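Local coordinates for protein beta-Ala-His dipeptidase (Homo sapiens, PDB 3DLJ) that hydrolyses carnosine, anserine and other Xaa-His dipeptides as a secreted, zinc-dependent dipeptidase of the M20 metallopeptidase family, at residues A11-V16 with L473-F478; A407-I412 with P420-D425. All blocks are in the same frame, centred on the assembly; numbering follows the deposited sequence.

Contact 1: residues A11-V16 with L473-F478; sequences ALLEKV and LFAAFF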
ATOM      1  N   ALA A  11      33.618   6.117  -3.479  1.00 48.97           N
ATOM      2  CA  ALA A  11      34.166   4.743  -3.364  1.00 48.36           C
ATOM      3  C   ALA A  11      34.172   3.894  -4.632  1.00 47.77           C
ATOM      4  O   ALA A  11      34.450   4.386  -5.734  1.00 48.52           O
ATOM      5  CB  ALA A  11      33.451   3.965  -2.205  1.00 48.02           C
ATOM      6  N   LEU A  12      33.913   2.600  -4.429  1.00 46.91           N
ATOM      7  CA  LEU A  12      33.529   1.654  -5.459  1.00 44.97           C
ATOM      8  C   LEU A  12      32.020   1.396  -5.278  1.00 44.58           C
ATOM      9  O   LEU A  12      31.490   0.318  -5.666  1.00 43.70           O
ATOM     10  CB  LEU A  12      34.333   0.359  -5.337  1.00 45.35           C
ATOM     11  N   LEU A  13      31.333   2.384  -4.665  1.00 42.86           N
ATOM     12  CA  LEU A  13      29.901   2.533  -4.901  1.00 40.91           C
ATOM     13  C   LEU A  13      29.839   2.832  -6.379  1.00 39.63           C
ATOM     14  O   LEU A  13      28.868   2.503  -7.049  1.00 39.36           O
ATOM     15  CB  LEU A  13      29.266   3.681  -4.099  1.00 40.72           C
ATOM     16  CG  LEU A  13      28.480   3.407  -2.803  1.00 40.51           C
ATOM     17  CD1 LEU A  13      27.590   4.577  -2.451  1.00 40.41           C
ATOM     18  CD2 LEU A  13      27.656   2.136  -2.839  1.00 38.45           C
ATOM     19  N   GLU A  14      30.911   3.451  -6.863  1.00 38.32           N
ATOM     20  CA  GLU A  14      31.132   3.694  -8.272  1.00 37.52           C
ATOM     21  C   GLU A  14      31.018   2.389  -9.046  1.00 36.27           C
ATOM     22  O   GLU A  14      30.359   2.354 -10.067  1.00 36.50           O
ATOM     23  CB  GLU A  14      32.518   4.318  -8.502  1.00 38.08           C
ATOM     24  CG  GLU A  14      32.605   5.194  -9.761  1.00 38.37           C
ATOM     25  N   LYS A  15      31.646   1.324  -8.541  1.00 35.00           N
ATOM     26  CA  LYS A  15      31.682   0.026  -9.212  1.00 34.09           C
ATOM     27  C   LYS A  15      30.341  -0.654  -9.106  1.00 33.22           C
ATOM     28  O   LYS A  15      29.860  -1.207 -10.090  1.00 33.36           O
ATOM     29  CB  LYS A  15      32.787  -0.867  -8.635  1.00 34.36           C
ATOM     30  CG  LYS A  15      34.058  -0.809  -9.451  1.00 35.33           C
ATOM     31  CD  LYS A  15      35.260  -0.341  -8.653  1.00 36.47           C
ATOM     32  CE  LYS A  15      36.412   0.020  -9.575  1.00 37.80           C
ATOM     33  NZ  LYS A  15      37.501   0.732  -8.861  1.00 41.43           N
ATOM     34  N   VAL A  16      29.740  -0.597  -7.913  1.00 32.40           N
ATOM     35  CA  VAL A  16      28.359  -1.053  -7.681  1.00 32.00           C
ATOM     36  C   VAL A  16      27.366  -0.345  -8.609  1.00 31.60           C
ATOM     37  O   VAL A  16      26.535  -0.988  -9.210  1.00 31.65           O
ATOM     38  CB  VAL A  16      27.930  -0.878  -6.190  1.00 31.62           C
ATOM     39  CG1 VAL A  16      26.434  -1.019  -6.037  1.00 31.25           C
ATOM     40  CG2 VAL A  16      28.613  -1.892  -5.319  1.00 31.23           C
ATOM     41  N   LEU A 473      20.002   3.729  -4.972  1.00 30.36           N
ATOM     42  CA  LEU A 473      19.607   4.343  -3.715  1.00 30.64           C
ATOM     43  C   LEU A 473      19.778   3.343  -2.577  1.00 31.65           C
ATOM     44  O   LEU A 473      20.355   3.664  -1.523  1.00 32.47           O
ATOM     45  CB  LEU A 473      18.146   4.820  -3.774  1.00 30.87           C
ATOM     46  CG  LEU A 473      17.533   5.377  -2.485  1.00 29.51           C
ATOM     47  CD1 LEU A 473      18.312   6.590  -2.097  1.00 31.42           C
ATOM     48  CD2 LEU A 473      16.083   5.750  -2.672  1.00 31.29           C
ATOM     49  N   PHE A 474      19.266   2.136  -2.780  1.00 31.07           N
ATOM     50  CA  PHE A 474      19.422   1.097  -1.790  1.00 30.97           C
ATOM     51  C   PHE A 474      20.901   0.743  -1.540  1.00 31.02           C
ATOM     52  O   PHE A 474      21.318   0.525  -0.392  1.00 30.96           O
ATOM     53  CB  PHE A 474      18.574  -0.145  -2.165  1.00 30.32           C
ATOM     54  CG  PHE A 474      17.079   0.044  -2.004  1.00 29.57           C
ATOM     55  CD1 PHE A 474      16.552   0.910  -1.034  1.00 29.51           C
ATOM     56  CD2 PHE A 474      16.182  -0.689  -2.800  1.00 28.58           C
ATOM     57  CE1 PHE A 474      15.152   1.064  -0.872  1.00 28.26           C
ATOM     58  CE2 PHE A 474      14.758  -0.553  -2.649  1.00 26.99           C
ATOM     59  CZ  PHE A 474      14.255   0.318  -1.684  1.00 29.43           C
ATOM     60  N   ALA A 475      21.689   0.657  -2.610  1.00 31.59           N
ATOM     61  CA  ALA A 475      23.156   0.437  -2.491  1.00 32.06           C
ATOM     62  C   ALA A 475      23.863   1.503  -1.604  1.00 32.40           C
ATOM     63  O   ALA A 475      24.580   1.165  -0.641  1.00 32.87           O
ATOM     64  CB  ALA A 475      23.793   0.368  -3.878  1.00 31.62           C
ATOM     65  N   ALA A 476      23.635   2.780  -1.907  1.00 32.51           N
ATOM     66  CA  ALA A 476      24.159   3.882  -1.093  1.00 33.07           C
ATOM     67  C   ALA A 476      23.715   3.790   0.387  1.00 33.81           C
ATOM     68  O   ALA A 476      24.496   4.095   1.311  1.00 34.12           O
ATOM     69  CB  ALA A 476      23.740   5.231  -1.697  1.00 32.55           C
ATOM     70  N   PHE A 477      22.467   3.362   0.585  1.00 33.40           N
ATOM     71  CA  PHE A 477      21.820   3.304   1.883  1.00 33.84           C
ATOM     72  C   PHE A 477      22.467   2.260   2.790  1.00 34.37           C
ATOM     73  O   PHE A 477      22.690   2.527   3.980  1.00 33.76           O
ATOM     74  CB  PHE A 477      20.316   3.051   1.690  1.00 33.27           C
ATOM     75  CG  PHE A 477      19.533   2.957   2.966  1.00 34.28           C
ATOM     76  CD1 PHE A 477      19.308   4.088   3.758  1.00 34.86           C
ATOM     77  CD2 PHE A 477      18.993   1.743   3.373  1.00 33.83           C
ATOM     78  CE1 PHE A 477      18.552   4.007   4.931  1.00 33.15           C
ATOM     79  CE2 PHE A 477      18.249   1.658   4.553  1.00 34.83           C
ATOM     80  CZ  PHE A 477      18.029   2.796   5.332  1.00 32.88           C
ATOM     81  N   PHE A 478      22.784   1.086   2.229  1.00 35.12           N
ATOM     82  CA  PHE A 478      23.535   0.055   2.968  1.00 35.77           C
ATOM     83  C   PHE A 478      24.742   0.687   3.652  1.00 36.55           C
ATOM     84  O   PHE A 478      25.012   0.432   4.835  1.00 36.11           O
ATOM     85  CB  PHE A 478      24.035  -1.081   2.059  1.00 35.07           C
ATOM     86  CG  PHE A 478      22.947  -1.858   1.372  1.00 34.33           C
ATOM     87  CD1 PHE A 478      23.244  -2.619   0.240  1.00 33.61           C
ATOM     88  CD2 PHE A 478      21.639  -1.816   1.820  1.00 33.72           C
ATOM     89  CE1 PHE A 478      22.262  -3.336  -0.423  1.00 32.50           C
ATOM     90  CE2 PHE A 478      20.646  -2.529   1.155  1.00 34.50           C
ATOM     91  CZ  PHE A 478      20.961  -3.291   0.032  1.00 33.32           C
TER

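Contact 2: residues A407-I412 with P420-D425; sequences AAKRAI and PDMIRD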
ATOM      1  N   ALA A 407      20.198   8.359   7.366  1.00 41.16           N
ATOM      2  CA  ALA A 407      20.842   7.484   6.388  1.00 40.11           C
ATOM      3  C   ALA A 407      20.157   7.567   5.026  1.00 39.43           C
ATOM      4  O   ALA A 407      20.825   7.671   4.000  1.00 38.98           O
ATOM      5  CB  ALA A 407      20.856   6.030   6.896  1.00 40.10           C
ATOM      6  N   ALA A 408      18.819   7.523   5.041  1.00 38.88           N
ATOM      7  CA  ALA A 408      17.993   7.614   3.836  1.00 38.47           C
ATOM      8  C   ALA A 408      18.172   8.955   3.099  1.00 38.05           C
ATOM      9  O   ALA A 408      18.339   8.966   1.879  1.00 38.19           O
ATOM     10  CB  ALA A 408      16.513   7.366   4.185  1.00 38.35           C
ATOM     11  N   LYS A 409      18.136  10.063   3.851  1.00 37.47           N
ATOM     12  CA  LYS A 409      18.362  11.433   3.342  1.00 37.15           C
ATOM     13  C   LYS A 409      19.689  11.561   2.600  1.00 36.54           C
ATOM     14  O   LYS A 409      19.725  12.031   1.452  1.00 36.53           O
ATOM     15  CB  LYS A 409      18.349  12.448   4.491  1.00 37.12           C
ATOM     16  CG  LYS A 409      17.039  12.540   5.250  1.00 38.82           C
ATOM     17  CD  LYS A 409      17.228  13.272   6.573  1.00 42.22           C
ATOM     18  CE  LYS A 409      15.951  13.973   7.017  1.00 44.06           C
ATOM     19  NZ  LYS A 409      16.110  14.627   8.358  1.00 43.82           N
ATOM     20  N   ARG A 410      20.764  11.145   3.272  1.00 35.44           N
ATOM     21  CA  ARG A 410      22.092  11.049   2.672  1.00 34.90           C
ATOM     22  C   ARG A 410      22.161  10.148   1.432  1.00 34.72           C
ATOM     23  O   ARG A 410      22.740  10.539   0.423  1.00 34.94           O
ATOM     24  CB  ARG A 410      23.126  10.606   3.713  1.00 34.72           C
ATOM     25  CG  ARG A 410      23.363  11.607   4.850  1.00 35.20           C
ATOM     26  N   ALA A 411      21.566   8.958   1.488  1.00 34.29           N
ATOM     27  CA  ALA A 411      21.561   8.074   0.323  1.00 34.50           C
ATOM     28  C   ALA A 411      20.864   8.733  -0.866  1.00 34.69           C
ATOM     29  O   ALA A 411      21.318   8.591  -2.003  1.00 34.03           O
ATOM     30  CB  ALA A 411      20.919   6.718   0.652  1.00 34.17           C
ATOM     31  N   ILE A 412      19.767   9.454  -0.592  1.00 35.06           N
ATOM     32  CA  ILE A 412      19.000  10.143  -1.640  1.00 35.62           C
ATOM     33  C   ILE A 412      19.798  11.251  -2.275  1.00 35.65           C
ATOM     34  O   ILE A 412      19.847  11.341  -3.502  1.00 36.02           O
ATOM     35  CB  ILE A 412      17.603  10.656  -1.150  1.00 36.21           C
ATOM     36  CG1 ILE A 412      16.644   9.475  -0.961  1.00 34.64           C
ATOM     37  CG2 ILE A 412      16.992  11.683  -2.140  1.00 35.88           C
ATOM     38  CD1 ILE A 412      15.232   9.877  -0.616  1.00 35.72           C
ATOM     39  N   PRO A 420      15.804  15.183  -0.436  1.00 45.04           N
ATOM     40  CA  PRO A 420      14.453  14.661  -0.326  1.00 44.37           C
ATOM     41  C   PRO A 420      13.551  15.572   0.512  1.00 43.71           C
ATOM     42  O   PRO A 420      13.972  16.081   1.559  1.00 43.42           O
ATOM     43  CB  PRO A 420      14.647  13.342   0.429  1.00 44.26           C
ATOM     44  CG  PRO A 420      15.923  13.484   1.152  1.00 44.52           C
ATOM     45  CD  PRO A 420      16.782  14.345   0.281  1.00 45.13           C
ATOM     46  N   ASP A 421      12.322  15.769   0.055  1.00 43.12           N
ATOM     47  CA  ASP A 421      11.289  16.294   0.937  1.00 42.65           C
ATOM     48  C   ASP A 421      10.814  15.202   1.878  1.00 41.23           C
ATOM     49  O   ASP A 421      10.700  14.039   1.488  1.00 40.97           O
ATOM     50  CB  ASP A 421      10.116  16.876   0.153  1.00 43.30           C
ATOM     51  CG  ASP A 421      10.345  18.335  -0.240  1.00 45.24           C
ATOM     52  OD1 ASP A 421      11.111  19.064   0.465  1.00 46.56           O
ATOM     53  OD2 ASP A 421       9.752  18.746  -1.264  1.00 47.15           O
ATOM     54  N   MET A 422      10.593  15.588   3.127  1.00 40.06           N
ATOM     55  CA  MET A 422      10.001  14.724   4.129  1.00 38.96           C
ATOM     56  C   MET A 422       8.488  14.856   3.963  1.00 37.61           C
ATOM     57  O   MET A 422       7.906  15.908   4.211  1.00 37.39           O
ATOM     58  CB  MET A 422      10.472  15.127   5.536  1.00 39.41           C
ATOM     59  CG  MET A 422      11.984  15.008   5.770  1.00 41.40           C
ATOM     60  SD  MET A 422      12.617  13.295   5.903  1.00 49.14           S
ATOM     61  CE  MET A 422      12.031  12.874   7.558  1.00 46.40           C
ATOM     62  N   ILE A 423       7.857  13.792   3.493  1.00 36.33           N
ATOM     63  CA  ILE A 423       6.438  13.842   3.158  1.00 34.63           C
ATOM     64  C   ILE A 423       5.636  12.917   4.069  1.00 34.47           C
ATOM     65  O   ILE A 423       6.179  12.006   4.705  1.00 33.79           O
ATOM     66  CB  ILE A 423       6.171  13.548   1.629  1.00 34.79           C
ATOM     67  CG1 ILE A 423       6.602  12.113   1.249  1.00 34.30           C
ATOM     68  CG2 ILE A 423       6.850  14.606   0.727  1.00 33.01           C
ATOM     69  CD1 ILE A 423       6.119  11.653  -0.091  1.00 34.18           C
ATOM     70  N   ARG A 424       4.339  13.188   4.162  1.00 34.63           N
ATOM     71  CA  ARG A 424       3.415  12.227   4.722  1.00 34.52           C
ATOM     72  C   ARG A 424       2.751  11.488   3.543  1.00 34.06           C
ATOM     73  O   ARG A 424       3.116  11.711   2.380  1.00 33.86           O
ATOM     74  CB  ARG A 424       2.405  12.912   5.651  1.00 34.33           C
ATOM     75  CG  ARG A 424       3.012  13.541   6.903  1.00 34.79           C
ATOM     76  CD  ARG A 424       1.947  13.788   7.989  1.00 35.39           C
ATOM     77  NE  ARG A 424       2.527  14.221   9.273  1.00 40.22           N
ATOM     78  N   ASP A 425       1.797  10.614   3.848  1.00 33.88           N
ATOM     79  CA  ASP A 425       1.125   9.782   2.861  1.00 34.15           C
ATOM     80  C   ASP A 425      -0.342   9.689   3.245  1.00 33.29           C
ATOM     81  O   ASP A 425      -0.666   9.547   4.416  1.00 32.55           O
ATOM     82  CB  ASP A 425       1.737   8.375   2.865  1.00 34.65           C
ATOM     83  CG  ASP A 425       1.572   7.651   1.542  1.00 38.39           C
ATOM     84  OD1 ASP A 425       2.603   7.351   0.904  1.00 43.43           O
ATOM     85  OD2 ASP A 425       0.428   7.360   1.136  1.00 40.95           O
TER

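Contact 1: residues A11-V16 with L473-F478
Leu13 and Val16, one turn apart at the start of the N-terminal helix 13-22, press against Ala475 and Ala476 of the C-terminal helix 464-482. The backbones come nearest at Leu13 and Ala476, whose CA atoms are 7.0 Å apart. Leu13 touches with both methyl branches. Leu13 CD1 reaches the backbone of the opposite helix, 3.8 Å from Ala476 CA, and also meets the Ala476 methyl. The other branch, Leu13 CD2, lies against the Ala475 peptide, 3.9 Å from Ala475 O, and is farther from that residue's CB. With chi1 at -100°, off a staggered value, and chi2 at -161°, the two methyls fall on successive residues. Val16 approaches with a single branch: Val16 CG1 stands anti to its backbone N (chi1 166°) and meets Ala475 CB methyl to methyl at 3.7 Å. Ala475 is thus touched from Val16 at its CB and from Leu13 at its carbonyl. Phe158 of helix 141-160 packs on both Leu13 and Ala475, so that a third helix takes part. On the same helix as the alanines, Phe474 and Phe478 meet Trp151 edge-to-face. The interface joins the two ends of the chain by dispersion between methyls and helix backbone; its four touching residues are buried, and the small alanine side chains let the leucine approach the helix backbone closely, consistent with hydrophobic burial as its driving force.

Contact 2: residues A407-I412 with P420-D425
Helix 403-416 and the chain leading into strand 421-425 come closest at Lys409 and Pro420, with 6.3 Å between their CA atoms. Pro420 gives the largest share of the contact, its ring lodged against one turn of the helix. Ile412 meets this ring with both ends of its branched side chain: Ile412 CG2 lies 3.6 Å from Pro420 CD, and Ile412 CD1 reaches Pro420 CB at 3.7 Å. The two side chains pass each other at a slant. Pro420 CG also rests 3.9 Å from Lys409 CA, so the ring bears on helix backbone as well as side chain. The Lys409 chain runs out extended beyond CG and brings Lys409 CE to 3.6 Å from Met422 SD. Met422 meets it at about a right angle, bent at chi2 (-72°) and chi3 (-75°), which turns its sulfur and CE methyl toward the last methylene, CE, of Lys409. Helix 403-416 and strand 421-425 are consecutive elements joined by a short turn, the helix packed beside the mixed sheet in which strand 421-425 runs parallel to strand 216-232 through backbone hydrogen bonds of Asp421 and Ile423. Lys409 and Ile412 also pack on Ile217 of that strand; helix 464-482 lies against the helix at Ala407 and Ile412.

How the contacts relate
Helix 464-482 joins the two contacts, whose centres are about 17 Å apart. It carries Ala475 and Ala476 of contact 1, while its Leu473 and Phe477 pack on helix 403-416 of contact 2: Leu473 CD1 lies 3.5 Å from Ile412 CG1, and Phe477 CE1 is 3.6 Å from Ala407 CB. The packing therefore runs from the N-terminal helix through the C-terminal helix to helix 403-416 and the strand after it. Neither contact is part of the zinc site, yet in each a residue that takes no part in the pairing touches a sequence neighbour of the zinc ligand Asp206: Phe474 touches Ser205, and Asp425 touches Asn207.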